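PDB 5LS9: ferritin, putative from Archaeoglobus fulgidus, which probably stores iron as a 24-subunit ferritin cage, here humanized by engineered substitutions as a tool for cell-targeted delivery. Local coordinates for residues F[12-24]-F[62-76]. The protein carries 10 engineered substitutions. Residues are numbered along the deposited sequence; the frame is centred on the assembly and turned at random.
Sequences LNRQINAEIYSAY and FVSERGGRIFLQDIK. Engineered in segment 62-76: I70 (natural residue Val), F71 (natural residue Lys), Q73 (natural residue Tyr), D74 (natural residue Ala), I75 (natural residue Val), K76 (natural residue Glu). With MG (magnesium ion), chain M.
N13 reaches from helix 6-35 to the backbone of R69 and the engineered F71 in the loop after helix 39-65. N13 OD1 accepts the N-H of F71, N to OD1 3.3 Å. The donor stands above the carbonyl plane and the bond is bent, with an N-H...O angle of 137°. ND2 makes a weak bond to the carbonyl O of R69. CG sits beside the backbone N (chi1 -81°), which lets the amide reach both groups. Replacing N13 by an alanine removes the carboxamide; the F71 amide and R69 carbonyl would probably lose these partners, and a gap would probably open between helix and loop.

Apolar contacts run along the same helix face. L12 CD1 lies alongside V63 CG2 at 4.0 Å. I16 CD1 lies near both V63 CG2 and CG2 of the engineered I70. This belongs to the ferritin four-helix bundle: 62-65 closes helix 39-65, G67 ends it in a Schellman motif, and the chain turns back as the start of the long BC loop along helix 6-35. I20 CD1 meets L72 CD2 at 4.3 Å. At the far end, CD1 of the engineered I75 lies 3.6 Å from I20 CG2, the two side chains roughly perpendicular. I75 CG2 packs against Y24 CD2 at 3.7 Å and lies at the ring edge of Y21.

Y24 OH hydrogen-bonds O of the engineered Q73 of a second subunit, and Q73 O here accepts from Y24 OH of that subunit. The R69 guanidinium hydrogen-bonds S80 O and forms a salt bridge with E81, both of the second subunit.

On the bundle side of the helix, E19 OE1 binds the magnesium at 2.4 Å, and E52 and Q129 complete the site. Q15 NE2 donates to E19 OE2 at 2.8 Å.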
loop_
_atom_site.group_PDB
_atom_site.type_symbol
_atom_site.label_atom_id
_atom_site.label_comp_id
_atom_site.label_asym_id
_atom_site.label_seq_id
_atom_site.Cartn_x
_atom_site.Cartn_y
_atom_site.Cartn_z
ATOM N N LEU F 12 -15.751 53.176 -25.086
ATOM C CA LEU F 12 -15.179 52.249 -24.093
ATOM C C LEU F 12 -14.226 52.956 -23.120
ATOM O O LEU F 12 -14.175 52.608 -21.944
ATOM C CB LEU F 12 -14.459 51.080 -24.782
ATOM C CG LEU F 12 -15.311 50.074 -25.572
ATOM C CD1 LEU F 12 -14.409 49.138 -26.368
ATOM C CD2 LEU F 12 -16.235 49.275 -24.667
ATOM N N ASN F 13 -13.468 53.934 -23.615
ATOM C CA ASN F 13 -12.677 54.809 -22.744
ATOM C C ASN F 13 -13.537 55.552 -21.732
ATOM O O ASN F 13 -13.099 55.811 -20.604
ATOM C CB ASN F 13 -11.904 55.828 -23.568
ATOM C CG ASN F 13 -10.643 55.253 -24.156
ATOM O OD1 ASN F 13 -9.758 54.818 -23.430
ATOM N ND2 ASN F 13 -10.542 55.262 -25.473
ATOM N N ARG F 14 -14.751 55.908 -22.150
ATOM C CA ARG F 14 -15.734 56.499 -21.248
ATOM C C ARG F 14 -16.150 55.483 -20.199
ATOM O O ARG F 14 -16.135 55.789 -19.004
ATOM C CB ARG F 14 -16.969 57.003 -22.008
ATOM C CG ARG F 14 -16.783 58.350 -22.694
ATOM C CD ARG F 14 -16.778 59.490 -21.682
ATOM N NE ARG F 14 -16.068 60.664 -22.186
ATOM C CZ ARG F 14 -15.585 61.652 -21.429
ATOM N NH1 ARG F 14 -15.718 61.634 -20.105
ATOM N NH2 ARG F 14 -14.956 62.673 -22.008
ATOM N N GLN F 15 -16.504 54.273 -20.642
ATOM C CA GLN F 15 -16.939 53.220 -19.720
ATOM C C GLN F 15 -15.820 52.916 -18.725
ATOM O O GLN F 15 -16.036 53.001 -17.511
ATOM C CB GLN F 15 -17.402 51.967 -20.482
ATOM C CG GLN F 15 -17.952 50.835 -19.611
ATOM C CD GLN F 15 -19.132 51.241 -18.728
ATOM O OE1 GLN F 15 -19.811 52.244 -18.982
ATOM N NE2 GLN F 15 -19.385 50.449 -17.686
ATOM N N ILE F 16 -14.620 52.626 -19.233
ATOM C CA ILE F 16 -13.437 52.457 -18.377
ATOM C C ILE F 16 -13.368 53.549 -17.305
ATOM O O ILE F 16 -13.181 53.255 -16.131
ATOM C CB ILE F 16 -12.117 52.488 -19.174
ATOM C CG1 ILE F 16 -11.949 51.232 -20.016
ATOM C CG2 ILE F 16 -10.933 52.551 -18.220
ATOM C CD1 ILE F 16 -10.819 51.316 -21.016
ATOM N N ASN F 17 -13.514 54.810 -17.715
ATOM C CA ASN F 17 -13.507 55.926 -16.766
ATOM C C ASN F 17 -14.678 55.891 -15.794
ATOM O O ASN F 17 -14.515 56.193 -14.614
ATOM C CB ASN F 17 -13.498 57.270 -17.491
ATOM C CG ASN F 17 -13.108 58.419 -16.570
ATOM O OD1 ASN F 17 -11.964 58.496 -16.104
ATOM N ND2 ASN F 17 -14.055 59.313 -16.297
ATOM N N ALA F 18 -15.853 55.527 -16.304
ATOM C CA ALA F 18 -17.058 55.351 -15.483
ATOM C C ALA F 18 -16.881 54.220 -14.471
ATOM O O ALA F 18 -17.234 54.344 -13.291
ATOM C CB ALA F 18 -18.256 55.062 -16.373
ATOM N N GLU F 19 -16.331 53.112 -14.954
ATOM C CA GLU F 19 -15.986 51.996 -14.093
ATOM C C GLU F 19 -14.970 52.444 -13.041
ATOM O O GLU F 19 -15.081 52.064 -11.872
ATOM C CB GLU F 19 -15.436 50.815 -14.912
ATOM C CG GLU F 19 -16.437 50.157 -15.863
ATOM C CD GLU F 19 -17.496 49.315 -15.163
ATOM O OE1 GLU F 19 -17.580 49.357 -13.914
ATOM O OE2 GLU F 19 -18.247 48.591 -15.865
ATOM N N ILE F 20 -13.992 53.254 -13.447
ATOM C CA ILE F 20 -12.984 53.762 -12.501
ATOM C C ILE F 20 -13.598 54.769 -11.508
ATOM O O ILE F 20 -13.199 54.809 -10.341
ATOM C CB ILE F 20 -11.725 54.330 -13.210
ATOM C CG1 ILE F 20 -10.932 53.190 -13.860
ATOM C CG2 ILE F 20 -10.797 55.014 -12.218
ATOM C CD1 ILE F 20 -9.890 53.642 -14.861
ATOM N N TYR F 21 -14.577 55.558 -11.944
ATOM C CA TYR F 21 -15.293 56.405 -10.995
ATOM C C TYR F 21 -16.131 55.549 -10.027
ATOM O O TYR F 21 -16.162 55.818 -8.826
ATOM C CB TYR F 21 -16.166 57.451 -11.696
ATOM C CG TYR F 21 -17.007 58.236 -10.707
ATOM C CD1 TYR F 21 -16.415 58.888 -9.621
ATOM C CD2 TYR F 21 -18.392 58.297 -10.831
ATOM C CE1 TYR F 21 -17.176 59.583 -8.697
ATOM C CE2 TYR F 21 -19.160 59.001 -9.916
ATOM C CZ TYR F 21 -18.545 59.639 -8.852
ATOM O OH TYR F 21 -19.301 60.334 -7.944
ATOM N N SER F 22 -16.793 54.518 -10.553
ATOM C CA SER F 22 -17.556 53.583 -9.720
ATOM C C SER F 22 -16.675 53.023 -8.604
ATOM O O SER F 22 -17.103 52.952 -7.458
ATOM C CB SER F 22 -18.148 52.444 -10.563
ATOM O OG SER F 22 -18.898 52.945 -11.665
ATOM N N ALA F 23 -15.440 52.653 -8.936
ATOM C CA ALA F 23 -14.467 52.209 -7.931
ATOM C C ALA F 23 -14.179 53.303 -6.904
ATOM O O ALA F 23 -14.290 53.097 -5.704
ATOM C CB ALA F 23 -13.174 51.780 -8.608
ATOM N N TYR F 24 -13.825 54.483 -7.391
ATOM C CA TYR F 24 -13.555 55.609 -6.516
ATOM C C TYR F 24 -14.763 55.911 -5.599
ATOM O O TYR F 24 -14.590 56.288 -4.440
ATOM C CB TYR F 24 -13.145 56.835 -7.350
ATOM C CG TYR F 24 -12.189 57.786 -6.652
ATOM C CD1 TYR F 24 -11.007 57.323 -6.069
ATOM C CD2 TYR F 24 -12.457 59.150 -6.588
ATOM C CE1 TYR F 24 -10.134 58.188 -5.426
ATOM C CE2 TYR F 24 -11.587 60.023 -5.946
ATOM C CZ TYR F 24 -10.428 59.540 -5.369
ATOM O OH TYR F 24 -9.568 60.413 -4.734
ATOM N N PHE F 62 -8.822 44.799 -23.211
ATOM C CA PHE F 62 -9.577 44.531 -24.429
ATOM C C PHE F 62 -9.291 45.566 -25.505
ATOM O O PHE F 62 -8.886 45.217 -26.611
ATOM C CB PHE F 62 -11.081 44.480 -24.161
ATOM C CG PHE F 62 -11.887 44.142 -25.384
ATOM C CD1 PHE F 62 -11.797 42.879 -25.962
ATOM C CD2 PHE F 62 -12.705 45.087 -25.976
ATOM C CE1 PHE F 62 -12.516 42.565 -27.095
ATOM C CE2 PHE F 62 -13.432 44.774 -27.113
ATOM C CZ PHE F 62 -13.338 43.511 -27.670
ATOM N N VAL F 63 -9.483 46.835 -25.163
ATOM C CA VAL F 63 -9.235 47.950 -26.087
ATOM C C VAL F 63 -7.876 47.819 -26.782
ATOM O O VAL F 63 -7.789 47.940 -28.011
ATOM C CB VAL F 63 -9.308 49.318 -25.356
ATOM C CG1 VAL F 63 -8.803 50.444 -26.249
ATOM C CG2 VAL F 63 -10.731 49.612 -24.896
ATOM N N SER F 64 -6.829 47.566 -25.996
ATOM C CA SER F 64 -5.471 47.438 -26.531
ATOM C C SER F 64 -5.269 46.146 -27.346
ATOM O O SER F 64 -4.415 46.101 -28.231
ATOM C CB SER F 64 -4.418 47.541 -25.410
ATOM O OG SER F 64 -3.999 46.269 -24.944
ATOM N N GLU F 65 -6.031 45.095 -27.042
ATOM C CA GLU F 65 -5.945 43.853 -27.818
ATOM C C GLU F 65 -6.421 44.090 -29.250
ATOM O O GLU F 65 -5.798 43.610 -30.206
ATOM C CB GLU F 65 -6.754 42.721 -27.162
ATOM C CG GLU F 65 -6.412 41.323 -27.683
ATOM C CD GLU F 65 -7.300 40.219 -27.109
ATOM O OE1 GLU F 65 -6.758 39.269 -26.497
ATOM O OE2 GLU F 65 -8.543 40.294 -27.275
ATOM N N ARG F 66 -7.498 44.864 -29.387
ATOM C CA ARG F 66 -8.153 45.092 -30.683
ATOM C C ARG F 66 -7.464 46.139 -31.584
ATOM O O ARG F 66 -7.898 46.361 -32.716
ATOM C CB ARG F 66 -9.612 45.499 -30.454
ATOM C CG ARG F 66 -10.438 44.467 -29.694
ATOM C CD ARG F 66 -11.171 43.504 -30.617
ATOM N NE ARG F 66 -12.262 44.176 -31.316
ATOM C CZ ARG F 66 -12.528 44.073 -32.614
ATOM N NH1 ARG F 66 -11.809 43.292 -33.409
ATOM N NH2 ARG F 66 -13.544 44.752 -33.126
ATOM N N GLY F 67 -6.400 46.770 -31.090
ATOM C CA GLY F 67 -5.674 47.787 -31.845
ATOM C C GLY F 67 -6.142 49.201 -31.547
ATOM O O GLY F 67 -5.998 50.089 -32.388
ATOM N N GLY F 68 -6.692 49.416 -30.351
ATOM C CA GLY F 68 -7.173 50.735 -29.935
ATOM C C GLY F 68 -6.354 51.307 -28.796
ATOM O O GLY F 68 -5.845 50.559 -27.964
ATOM N N ARG F 69 -6.229 52.635 -28.754
ATOM C CA ARG F 69 -5.474 53.318 -27.691
ATOM C C ARG F 69 -6.399 53.729 -26.550
ATOM O O ARG F 69 -7.586 53.969 -26.761
ATOM C CB ARG F 69 -4.742 54.549 -28.250
ATOM C CG ARG F 69 -3.939 55.366 -27.236
ATOM C CD ARG F 69 -2.711 54.626 -26.721
ATOM N NE ARG F 69 -2.176 55.197 -25.478
ATOM C CZ ARG F 69 -1.258 56.163 -25.398
ATOM N NH1 ARG F 69 -0.738 56.717 -26.490
ATOM N NH2 ARG F 69 -0.856 56.589 -24.206
ATOM N N ILE F 70 -5.836 53.814 -25.346
ATOM C CA ILE F 70 -6.573 54.121 -24.126
ATOM C C ILE F 70 -6.058 55.427 -23.531
ATOM O O ILE F 70 -4.888 55.517 -23.169
ATOM C CB ILE F 70 -6.356 52.998 -23.091
ATOM C CG1 ILE F 70 -6.774 51.641 -23.671
ATOM C CG2 ILE F 70 -7.124 53.275 -21.804
ATOM C CD1 ILE F 70 -5.813 50.518 -23.347
ATOM N N PHE F 71 -6.928 56.430 -23.424
ATOM C CA PHE F 71 -6.586 57.705 -22.777
ATOM C C PHE F 71 -7.374 57.837 -21.467
ATOM O O PHE F 71 -8.594 57.627 -21.445
ATOM C CB PHE F 71 -6.907 58.892 -23.699
ATOM C CG PHE F 71 -5.818 59.225 -24.702
ATOM C CD1 PHE F 71 -5.610 58.437 -25.821
ATOM C CD2 PHE F 71 -5.041 60.362 -24.555
ATOM C CE1 PHE F 71 -4.630 58.756 -26.753
ATOM C CE2 PHE F 71 -4.059 60.682 -25.483
ATOM C CZ PHE F 71 -3.850 59.876 -26.581
ATOM N N LEU F 72 -6.674 58.198 -20.390
ATOM C CA LEU F 72 -7.248 58.214 -19.039
ATOM C C LEU F 72 -7.593 59.611 -18.543
ATOM O O LEU F 72 -6.719 60.342 -18.082
ATOM C CB LEU F 72 -6.269 57.588 -18.047
ATOM C CG LEU F 72 -6.014 56.092 -18.168
ATOM C CD1 LEU F 72 -4.904 55.694 -17.206
ATOM C CD2 LEU F 72 -7.277 55.303 -17.885
ATOM N N GLN F 73 -8.876 59.956 -18.598
ATOM C CA GLN F 73 -9.356 61.270 -18.151
ATOM C C GLN F 73 -9.247 61.435 -16.640
ATOM O O GLN F 73 -8.891 60.501 -15.928
ATOM C CB GLN F 73 -10.811 61.504 -18.598
ATOM C CG GLN F 73 -10.943 62.194 -19.948
ATOM C CD GLN F 73 -10.377 61.365 -21.083
ATOM O OE1 GLN F 73 -10.791 60.224 -21.291
ATOM N NE2 GLN F 73 -9.433 61.935 -21.828
ATOM N N ASP F 74 -9.549 62.643 -16.174
ATOM C CA ASP F 74 -9.577 62.958 -14.746
ATOM C C ASP F 74 -10.795 62.343 -14.036
ATOM O O ASP F 74 -11.882 62.234 -14.619
ATOM C CB ASP F 74 -9.574 64.480 -14.548
ATOM C CG ASP F 74 -10.819 65.150 -15.113
ATOM O OD1 ASP F 74 -11.173 64.865 -16.281
ATOM O OD2 ASP F 74 -11.439 65.957 -14.386
ATOM N N ILE F 75 -10.604 61.957 -12.775
ATOM C CA ILE F 75 -11.672 61.357 -11.968
ATOM C C ILE F 75 -12.305 62.389 -11.038
ATOM O O ILE F 75 -11.604 63.110 -10.329
ATOM C CB ILE F 75 -11.150 60.163 -11.137
ATOM C CG1 ILE F 75 -10.607 59.065 -12.060
ATOM C CG2 ILE F 75 -12.237 59.603 -10.224
ATOM C CD1 ILE F 75 -11.619 58.459 -13.011
ATOM N N LYS F 76 -13.637 62.416 -11.030
ATOM C CA LYS F 76 -14.411 63.411 -10.283
ATOM C C LYS F 76 -14.473 63.080 -8.794
ATOM O O LYS F 76 -14.489 61.910 -8.415
ATOM C CB LYS F 76 -15.845 63.471 -10.810
ATOM C CG LYS F 76 -15.996 63.616 -12.317
ATOM C CD LYS F 76 -15.294 64.849 -12.848
ATOM C CE LYS F 76 -15.878 65.275 -14.184
ATOM N NZ LYS F 76 -15.575 66.700 -14.473
HETATM MG MG MG M . -19.131 47.644 -13.462
#